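Local coordinates for protein beta-lactamase (Chitinophaga pinensis, PDB 6N36) that probably hydrolyses the amide bond of beta-lactam rings as a zinc-dependent enzyme of the metallo-beta-lactamase superfamily, at residues S166-V171 against K179-N184; H48-T53 against K74-L79. All coordinates share one frame; numbering follows the deposited sequence.

Interaction 1 of 2, residues S166-V171 against K179-N184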
ATOM      1  N   SER A 166      -6.207  -0.114  -4.082  1.00 17.80           N
ATOM      2  CA  SER A 166      -5.731  -1.503  -3.891  1.00 17.49           C
ATOM      3  C   SER A 166      -5.201  -1.991  -5.240  1.00 18.60           C
ATOM      4  O   SER A 166      -5.553  -1.403  -6.307  1.00 20.04           O
ATOM      5  CB  SER A 166      -6.857  -2.402  -3.404  1.00 18.46           C
ATOM      6  OG  SER A 166      -7.391  -1.899  -2.181  1.00 19.73           O
ATOM      7  N   PHE A 167      -4.480  -3.117  -5.213  1.00 17.65           N
ATOM      8  CA  PHE A 167      -3.904  -3.735  -6.411  1.00 19.68           C
ATOM      9  C   PHE A 167      -4.264  -5.217  -6.414  1.00 20.26           C
ATOM     10  O   PHE A 167      -4.162  -5.902  -5.385  1.00 20.07           O
ATOM     11  CB  PHE A 167      -2.380  -3.544  -6.467  1.00 17.59           C
ATOM     12  CG  PHE A 167      -1.978  -2.097  -6.477  1.00 18.78           C
ATOM     13  CD1 PHE A 167      -2.089  -1.344  -7.635  1.00 19.45           C
ATOM     14  CD2 PHE A 167      -1.495  -1.483  -5.325  1.00 17.56           C
ATOM     15  CE1 PHE A 167      -1.748  -0.010  -7.649  1.00 19.63           C
ATOM     16  CE2 PHE A 167      -1.148  -0.140  -5.339  1.00 18.74           C
ATOM     17  CZ  PHE A 167      -1.253   0.599  -6.497  1.00 18.71           C
ATOM     18  N   LEU A 168      -4.732  -5.679  -7.576  1.00 20.56           N
ATOM     19  CA  LEU A 168      -5.082  -7.105  -7.799  1.00 22.78           C
ATOM     20  C   LEU A 168      -4.164  -7.622  -8.900  1.00 22.90           C
ATOM     21  O   LEU A 168      -4.002  -6.952  -9.961  1.00 23.74           O
ATOM     22  CB  LEU A 168      -6.532  -7.202  -8.297  1.00 26.19           C
ATOM     23  CG  LEU A 168      -7.659  -7.126  -7.275  1.00 31.25           C
ATOM     24  CD1 LEU A 168      -8.963  -6.806  -8.039  1.00 35.85           C
ATOM     25  CD2 LEU A 168      -7.864  -8.465  -6.566  1.00 33.38           C
ATOM     26  N   PHE A 169      -3.658  -8.824  -8.712  1.00 22.10           N
ATOM     27  CA  PHE A 169      -2.770  -9.448  -9.722  1.00 23.35           C
ATOM     28  C   PHE A 169      -2.683 -10.938  -9.465  1.00 23.33           C
ATOM     29  O   PHE A 169      -2.709 -11.430  -8.317  1.00 23.67           O
ATOM     30  CB  PHE A 169      -1.359  -8.824  -9.732  1.00 22.16           C
ATOM     31  CG  PHE A 169      -0.701  -8.706  -8.377  1.00 21.19           C
ATOM     32  CD1 PHE A 169      -1.006  -7.638  -7.559  1.00 19.95           C
ATOM     33  CD2 PHE A 169       0.147  -9.671  -7.893  1.00 20.66           C
ATOM     34  CE1 PHE A 169      -0.432  -7.536  -6.313  1.00 20.28           C
ATOM     35  CE2 PHE A 169       0.705  -9.585  -6.630  1.00 20.26           C
ATOM     36  CZ  PHE A 169       0.408  -8.512  -5.840  1.00 20.82           C
ATOM     37  N   ASP A 170      -2.447 -11.653 -10.554  1.00 26.04           N
ATOM     38  CA  ASP A 170      -2.186 -13.110 -10.520  1.00 28.07           C
ATOM     39  C   ASP A 170      -0.685 -13.376 -10.398  1.00 25.94           C
ATOM     40  O   ASP A 170       0.123 -12.709 -11.103  1.00 27.55           O
ATOM     41  CB  ASP A 170      -2.723 -13.791 -11.779  1.00 28.92           C
ATOM     42  CG  ASP A 170      -4.242 -13.798 -11.854  1.00 34.25           C
ATOM     43  OD1 ASP A 170      -4.923 -13.522 -10.824  1.00 34.03           O
ATOM     44  OD2 ASP A 170      -4.762 -14.101 -12.965  1.00 39.39           O
ATOM     45  N   VAL A 171      -0.329 -14.305  -9.516  1.00 25.65           N
ATOM     46  CA  VAL A 171       1.048 -14.863  -9.444  1.00 26.03           C
ATOM     47  C   VAL A 171       0.957 -16.383  -9.668  1.00 27.72           C
ATOM     48  O   VAL A 171       0.004 -17.027  -9.211  1.00 27.92           O
ATOM     49  CB  VAL A 171       1.787 -14.538  -8.133  1.00 25.40           C
ATOM     50  CG1 VAL A 171       1.870 -13.035  -7.941  1.00 25.27           C
ATOM     51  CG2 VAL A 171       1.148 -15.181  -6.917  1.00 26.63           C
ATOM     52  N   LYS A 179      -4.685 -15.420  -7.171  1.00 26.61           N
ATOM     53  CA  LYS A 179      -5.090 -14.001  -7.338  1.00 26.43           C
ATOM     54  C   LYS A 179      -4.894 -13.305  -5.996  1.00 24.56           C
ATOM     55  O   LYS A 179      -5.433 -13.747  -4.959  1.00 24.33           O
ATOM     56  CB  LYS A 179      -6.552 -13.866  -7.785  1.00 28.54           C
ATOM     57  CG  LYS A 179      -6.913 -12.432  -8.163  1.00 29.35           C
ATOM     58  CD  LYS A 179      -8.283 -12.298  -8.784  1.00 33.40           C
ATOM     59  CE  LYS A 179      -8.409 -12.972 -10.130  1.00 36.49           C
ATOM     60  NZ  LYS A 179      -7.523 -12.343 -11.134  1.00 37.65           N
ATOM     61  N   VAL A 180      -4.006 -12.320  -5.999  1.00 23.10           N
ATOM     62  CA  VAL A 180      -3.621 -11.609  -4.773  1.00 21.98           C
ATOM     63  C   VAL A 180      -4.248 -10.220  -4.796  1.00 21.41           C
ATOM     64  O   VAL A 180      -4.209  -9.526  -5.849  1.00 21.63           O
ATOM     65  CB  VAL A 180      -2.089 -11.504  -4.699  1.00 21.81           C
ATOM     66  CG1 VAL A 180      -1.660 -10.783  -3.445  1.00 23.15           C
ATOM     67  CG2 VAL A 180      -1.423 -12.874  -4.782  1.00 22.59           C
ATOM     68  N   LEU A 181      -4.739  -9.824  -3.643  1.00 21.44           N
ATOM     69  CA  LEU A 181      -5.186  -8.434  -3.393  1.00 19.83           C
ATOM     70  C   LEU A 181      -4.233  -7.821  -2.370  1.00 18.80           C
ATOM     71  O   LEU A 181      -4.078  -8.388  -1.269  1.00 20.76           O
ATOM     72  CB  LEU A 181      -6.610  -8.478  -2.863  1.00 20.40           C
ATOM     73  CG  LEU A 181      -7.127  -7.121  -2.339  1.00 20.44           C
ATOM     74  CD1 LEU A 181      -7.273  -6.126  -3.472  1.00 21.44           C
ATOM     75  CD2 LEU A 181      -8.479  -7.286  -1.625  1.00 21.81           C
ATOM     76  N   ILE A 182      -3.648  -6.702  -2.744  1.00 18.88           N
ATOM     77  CA  ILE A 182      -2.958  -5.810  -1.769  1.00 18.00           C
ATOM     78  C   ILE A 182      -3.997  -4.707  -1.490  1.00 18.80           C
ATOM     79  O   ILE A 182      -4.240  -3.853  -2.378  1.00 17.92           O
ATOM     80  CB  ILE A 182      -1.644  -5.257  -2.323  1.00 17.88           C
ATOM     81  CG1 ILE A 182      -0.649  -6.378  -2.692  1.00 19.47           C
ATOM     82  CG2 ILE A 182      -1.060  -4.260  -1.325  1.00 18.96           C
ATOM     83  CD1 ILE A 182      -0.243  -7.272  -1.593  1.00 21.31           C
ATOM     84  N   ALA A 183      -4.649  -4.834  -0.352  1.00 19.45           N
ATOM     85  CA  ALA A 183      -5.866  -4.083   0.010  1.00 19.29           C
ATOM     86  C   ALA A 183      -5.515  -2.849   0.809  1.00 21.07           C
ATOM     87  O   ALA A 183      -4.918  -3.018   1.896  1.00 22.53           O
ATOM     88  CB  ALA A 183      -6.814  -4.930   0.822  1.00 20.25           C
ATOM     89  N   ASN A 184      -5.977  -1.682   0.384  1.00 19.16           N
ATOM     90  CA  ASN A 184      -5.903  -0.495   1.255  1.00 18.80           C
ATOM     91  C   ASN A 184      -7.160  -0.430   2.111  1.00 19.21           C
ATOM     92  O   ASN A 184      -8.199  -0.095   1.657  1.00 19.96           O
ATOM     93  CB  ASN A 184      -5.680   0.789   0.466  1.00 19.31           C
ATOM     94  CG  ASN A 184      -5.126   1.838   1.399  1.00 21.54           C
ATOM     95  OD1 ASN A 184      -3.905   1.884   1.632  1.00 21.78           O
ATOM     96  ND2 ASN A 184      -6.010   2.676   1.975  1.00 20.55           N
TER
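Phe169 lays its ring over Val180 and forms, with Ile182, the apolar packing on one face of the pairing of 166-171 with 179-184. The torsion about its first side-chain bond (chi1 49°) wedges CG between the backbone N and the carbonyl carbon, which swings the ring across to the other strand. From CB outward, CD1 passes 4.1 Å from Val180 O, CE1 meets Ile182 CG1 at 3.8 Å, CE2 sits 3.9 Å from Val180 CB, and CZ touches both Val180 CG1 and Ile182 CG1. Val180 CB thus stands over one ring face, offset toward the rim, in a CH-pi contact, while Val171 CG1 lies in the ring plane at the edge. Leu29 of strand 29-31 and Ile152 of strand 150-156 also touch the Phe169 side chain.

The two segments form an antiparallel beta hairpin within one of the two sheets of the metallo-beta-lactamase alphabeta/betaalpha sandwich. Phe167 with Ile182 and Phe169 with Val180 are its hydrogen-bonded pairs, each joined by two N-H...O=C bonds.

On the other face, Leu168 CD2 packs against Leu181 CB. Further along, Lys179 bends at chi3 and chi4 so that its chain curves past Asp170 OD1, bringing NZ 2.9 Å from Asp170 OD1 in a salt bridge on the syn side of the carboxylate, 25° out of its plane.

Where the strand pairing ends, the nearly straight bond from Asn184 N to Ser166 OG (2.9 Å, 165° at the hydrogen) continues the contact into the loop. Ser166 OG also bonds to His157 ND1, and Asn184 OD1 to ND1 of the zinc ligand His83.

Interaction 2 of 2, residues H48-T53 against K74-L79; sequences HILINT and KDIRIL
A chi1 of -45° sets CG of His48 beside its own backbone N and, with chi2 at -44°, brings the ring against Asp75, whose CB it meets obliquely. The imidazole NE2 comes 3.6 Å from Asp75 CB, and ring and carboxylate planes stand 76° apart. A water in the ring plane, 2.9 Å from His48 NE2, donates to Asp75 OD2 and so bridges the two polar ends. Phe71 adds an edge-to-face contact with the same ring.

The backbones are tied by His48 N to Asp75 O, the donor tilted out of the carbonyl plane, and by Leu50 N to Ile78 O. Between these bonds, His48 O accepts both Arg77 N at 2.8 Å and Ile78 N at 3.3 Å, each in its carbonyl plane. This double acceptance marks a beta bulge: His48 pairs with Ile76, but Ile49 with Ile78, one residue being gained on the second strand.

Beyond the bulge, Ile49 and Ile78 lie side by side, CG1 to CB at 4.2 Å, on the face covered by Leu147. On the reverse face, Leu50 CB meets Ile76 CG2, and the CD2 methyls of Leu50 and Leu79 touch at 4.2 Å; Met66 of helix 58-69 packs on His48 and Ile76. Strands 48-51 and 76-80 run parallel, joined through that helix in the beta-alpha-beta crossover characteristic of the N-terminal half of the metallo-beta-lactamase fold.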
ATOM      1  N   HIS A  48      11.428  -5.059 -11.744  1.00 19.83           N
ATOM      2  CA  HIS A  48      10.523  -5.314 -10.616  1.00 18.61           C
ATOM      3  C   HIS A  48       9.588  -4.136 -10.372  1.00 18.61           C
ATOM      4  O   HIS A  48       9.880  -3.012 -10.762  1.00 19.59           O
ATOM      5  CB  HIS A  48      11.354  -5.557  -9.345  1.00 18.49           C
ATOM      6  CG  HIS A  48      12.521  -6.469  -9.542  1.00 19.38           C
ATOM      7  ND1 HIS A  48      12.408  -7.656 -10.274  1.00 20.58           N
ATOM      8  CD2 HIS A  48      13.812  -6.376  -9.142  1.00 19.13           C
ATOM      9  CE1 HIS A  48      13.579  -8.248 -10.283  1.00 20.78           C
ATOM     10  NE2 HIS A  48      14.479  -7.497  -9.578  1.00 20.54           N
ATOM     11  N   ILE A  49       8.508  -4.464  -9.701  1.00 17.56           N
ATOM     12  CA  ILE A  49       7.493  -3.497  -9.221  1.00 18.53           C
ATOM     13  C   ILE A  49       7.648  -3.470  -7.697  1.00 17.49           C
ATOM     14  O   ILE A  49       7.592  -4.532  -7.027  1.00 18.42           O
ATOM     15  CB  ILE A  49       6.083  -3.859  -9.668  1.00 19.75           C
ATOM     16  CG1 ILE A  49       5.973  -4.111 -11.184  1.00 21.70           C
ATOM     17  CG2 ILE A  49       5.093  -2.804  -9.172  1.00 20.16           C
ATOM     18  CD1 ILE A  49       5.958  -5.570 -11.547  1.00 24.47           C
ATOM     19  N   LEU A  50       7.706  -2.254  -7.138  1.00 17.63           N
ATOM     20  CA  LEU A  50       7.657  -2.041  -5.657  1.00 18.40           C
ATOM     21  C   LEU A  50       6.348  -1.364  -5.296  1.00 17.73           C
ATOM     22  O   LEU A  50       6.045  -0.320  -5.888  1.00 18.37           O
ATOM     23  CB  LEU A  50       8.817  -1.156  -5.234  1.00 19.70           C
ATOM     24  CG  LEU A  50       8.808  -0.786  -3.745  1.00 21.01           C
ATOM     25  CD1 LEU A  50       9.086  -1.997  -2.890  1.00 22.64           C
ATOM     26  CD2 LEU A  50       9.792   0.360  -3.490  1.00 24.22           C
ATOM     27  N   ILE A  51       5.599  -1.966  -4.372  1.00 16.98           N
ATOM     28  CA  ILE A  51       4.405  -1.324  -3.791  1.00 17.65           C
ATOM     29  C   ILE A  51       4.764  -0.874  -2.374  1.00 16.90           C
ATOM     30  O   ILE A  51       4.945  -1.719  -1.509  1.00 17.06           O
ATOM     31  CB  ILE A  51       3.196  -2.268  -3.795  1.00 18.57           C
ATOM     32  CG1 ILE A  51       2.879  -2.805  -5.197  1.00 20.51           C
ATOM     33  CG2 ILE A  51       2.022  -1.520  -3.190  1.00 18.54           C
ATOM     34  CD1 ILE A  51       1.812  -3.889  -5.202  1.00 20.64           C
ATOM     35  N   ASN A  52       4.807   0.442  -2.210  1.00 16.49           N
ATOM     36  CA  ASN A  52       5.048   1.181  -0.947  1.00 17.13           C
ATOM     37  C   ASN A  52       6.508   1.203  -0.536  1.00 17.42           C
ATOM     38  O   ASN A  52       7.280   0.260  -0.795  1.00 18.39           O
ATOM     39  CB  ASN A  52       4.233   0.662   0.237  1.00 17.03           C
ATOM     40  CG  ASN A  52       2.747   0.909   0.103  1.00 18.13           C
ATOM     41  OD1 ASN A  52       2.315   1.775  -0.673  1.00 18.75           O
ATOM     42  ND2 ASN A  52       1.951   0.130   0.844  1.00 19.33           N
ATOM     43  N   THR A  53       6.858   2.278   0.130  1.00 17.20           N
ATOM     44  CA  THR A  53       8.034   2.353   1.042  1.00 17.50           C
ATOM     45  C   THR A  53       7.532   2.331   2.467  1.00 17.90           C
ATOM     46  O   THR A  53       6.367   2.068   2.713  1.00 18.59           O
ATOM     47  CB  THR A  53       8.960   3.534   0.731  1.00 18.57           C
ATOM     48  OG1 THR A  53       8.336   4.738   1.200  1.00 18.81           O
ATOM     49  CG2 THR A  53       9.338   3.655  -0.730  1.00 19.63           C
ATOM     50  N   LYS A  74      18.411  -1.718  -7.933  1.00 22.43           N
ATOM     51  CA  LYS A  74      18.414  -0.866  -9.132  1.00 24.57           C
ATOM     52  C   LYS A  74      17.629  -1.513 -10.275  1.00 23.54           C
ATOM     53  O   LYS A  74      17.419  -0.843 -11.292  1.00 24.76           O
ATOM     54  CB  LYS A  74      19.848  -0.440  -9.479  1.00 28.10           C
ATOM     55  CG  LYS A  74      20.373   0.646  -8.537  1.00 32.44           C
ATOM     56  CD  LYS A  74      21.857   1.038  -8.739  1.00 36.27           C
ATOM     57  CE  LYS A  74      22.434   1.646  -7.465  1.00 40.73           C
ATOM     58  NZ  LYS A  74      23.771   2.285  -7.637  1.00 43.20           N
ATOM     59  N   ASP A  75      17.104  -2.727 -10.101  1.00 21.46           N
ATOM     60  CA  ASP A  75      16.234  -3.394 -11.119  1.00 21.90           C
ATOM     61  C   ASP A  75      14.759  -3.081 -10.874  1.00 21.35           C
ATOM     62  O   ASP A  75      13.948  -3.491 -11.682  1.00 22.07           O
ATOM     63  CB  ASP A  75      16.491  -4.892 -11.133  1.00 22.42           C
ATOM     64  CG  ASP A  75      17.803  -5.284 -11.773  1.00 23.86           C
ATOM     65  OD1 ASP A  75      18.270  -4.488 -12.655  1.00 27.52           O
ATOM     66  OD2 ASP A  75      18.335  -6.332 -11.404  1.00 25.40           O
ATOM     67  N   ILE A  76      14.408  -2.304  -9.848  1.00 21.20           N
ATOM     68  CA  ILE A  76      13.014  -1.784  -9.701  1.00 21.25           C
ATOM     69  C   ILE A  76      12.741  -0.830 -10.856  1.00 21.61           C
ATOM     70  O   ILE A  76      13.557   0.107 -11.076  1.00 22.52           O
ATOM     71  CB  ILE A  76      12.819  -1.104  -8.368  1.00 21.50           C
ATOM     72  CG1 ILE A  76      12.992  -2.095  -7.234  1.00 20.59           C
ATOM     73  CG2 ILE A  76      11.468  -0.360  -8.340  1.00 21.43           C
ATOM     74  CD1 ILE A  76      13.074  -1.390  -5.894  1.00 21.51           C
ATOM     75  N   ARG A  77      11.695  -1.101 -11.617  1.00 22.31           N
ATOM     76  CA  ARG A  77      11.318  -0.282 -12.781  1.00 23.74           C
ATOM     77  C   ARG A  77      10.047   0.539 -12.542  1.00 23.86           C
ATOM     78  O   ARG A  77       9.879   1.536 -13.250  1.00 24.49           O
ATOM     79  CB  ARG A  77      11.111  -1.158 -14.018  1.00 26.19           C
ATOM     80  CG  ARG A  77      12.388  -1.810 -14.547  1.00 27.84           C
ATOM     81  CD  ARG A  77      13.342  -0.856 -15.254  1.00 31.60           C
ATOM     82  NE  ARG A  77      14.581  -1.586 -15.570  1.00 37.25           N
ATOM     83  CZ  ARG A  77      15.663  -1.596 -14.779  1.00 38.05           C
ATOM     84  NH1 ARG A  77      15.694  -0.861 -13.667  1.00 38.53           N
ATOM     85  NH2 ARG A  77      16.704  -2.360 -15.103  1.00 41.04           N
ATOM     86  N   ILE A  78       9.157   0.060 -11.680  1.00 21.80           N
ATOM     87  CA  ILE A  78       7.855   0.718 -11.414  1.00 21.97           C
ATOM     88  C   ILE A  78       7.700   0.886  -9.910  1.00 20.12           C
ATOM     89  O   ILE A  78       7.875  -0.081  -9.180  1.00 19.26           O
ATOM     90  CB  ILE A  78       6.715  -0.091 -12.024  1.00 22.76           C
ATOM     91  CG1 ILE A  78       6.930  -0.250 -13.536  1.00 24.97           C
ATOM     92  CG2 ILE A  78       5.386   0.571 -11.673  1.00 22.53           C
ATOM     93  CD1 ILE A  78       5.875  -1.059 -14.211  1.00 25.50           C
ATOM     94  N   LEU A  79       7.241   2.060  -9.527  1.00 20.26           N
ATOM     95  CA  LEU A  79       6.880   2.383  -8.129  1.00 19.57           C
ATOM     96  C   LEU A  79       5.380   2.633  -8.044  1.00 19.92           C
ATOM     97  O   LEU A  79       4.845   3.403  -8.839  1.00 20.66           O
ATOM     98  CB  LEU A  79       7.619   3.645  -7.675  1.00 20.75           C
ATOM     99  CG  LEU A  79       9.131   3.636  -7.826  1.00 22.79           C
ATOM    100  CD1 LEU A  79       9.735   4.947  -7.395  1.00 24.42           C
ATOM    101  CD2 LEU A  79       9.724   2.527  -7.069  1.00 23.50           C
TER
HETATM  102  O   HOH W   1      17.298  -7.989  -9.546  1.00 20.60           O

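Interactions 1 and 2 belong to the two sheets of the sandwich, their centres about 15 Å apart, and follow one another along the chain. They meet directly where Phe167 CE2 of 166-171 packs on Ile51 CG2 of 48-53 at 4.1 Å, joining the hairpin to the crossover across the sheet interface. Both lead toward the dinuclear zinc site. Beyond the hairpin, the nearest atom of the Asn184 side chain is about 7 Å from a zinc ion, and its OD1 bonds to His83 ND1. Beyond 48-51, Asn52 OD1 bonds to Thr81 OG1 and Thr82 N, so side chains following a strand of each sheet hydrogen-bond to residues 81-83, at the start of the metal-binding segment.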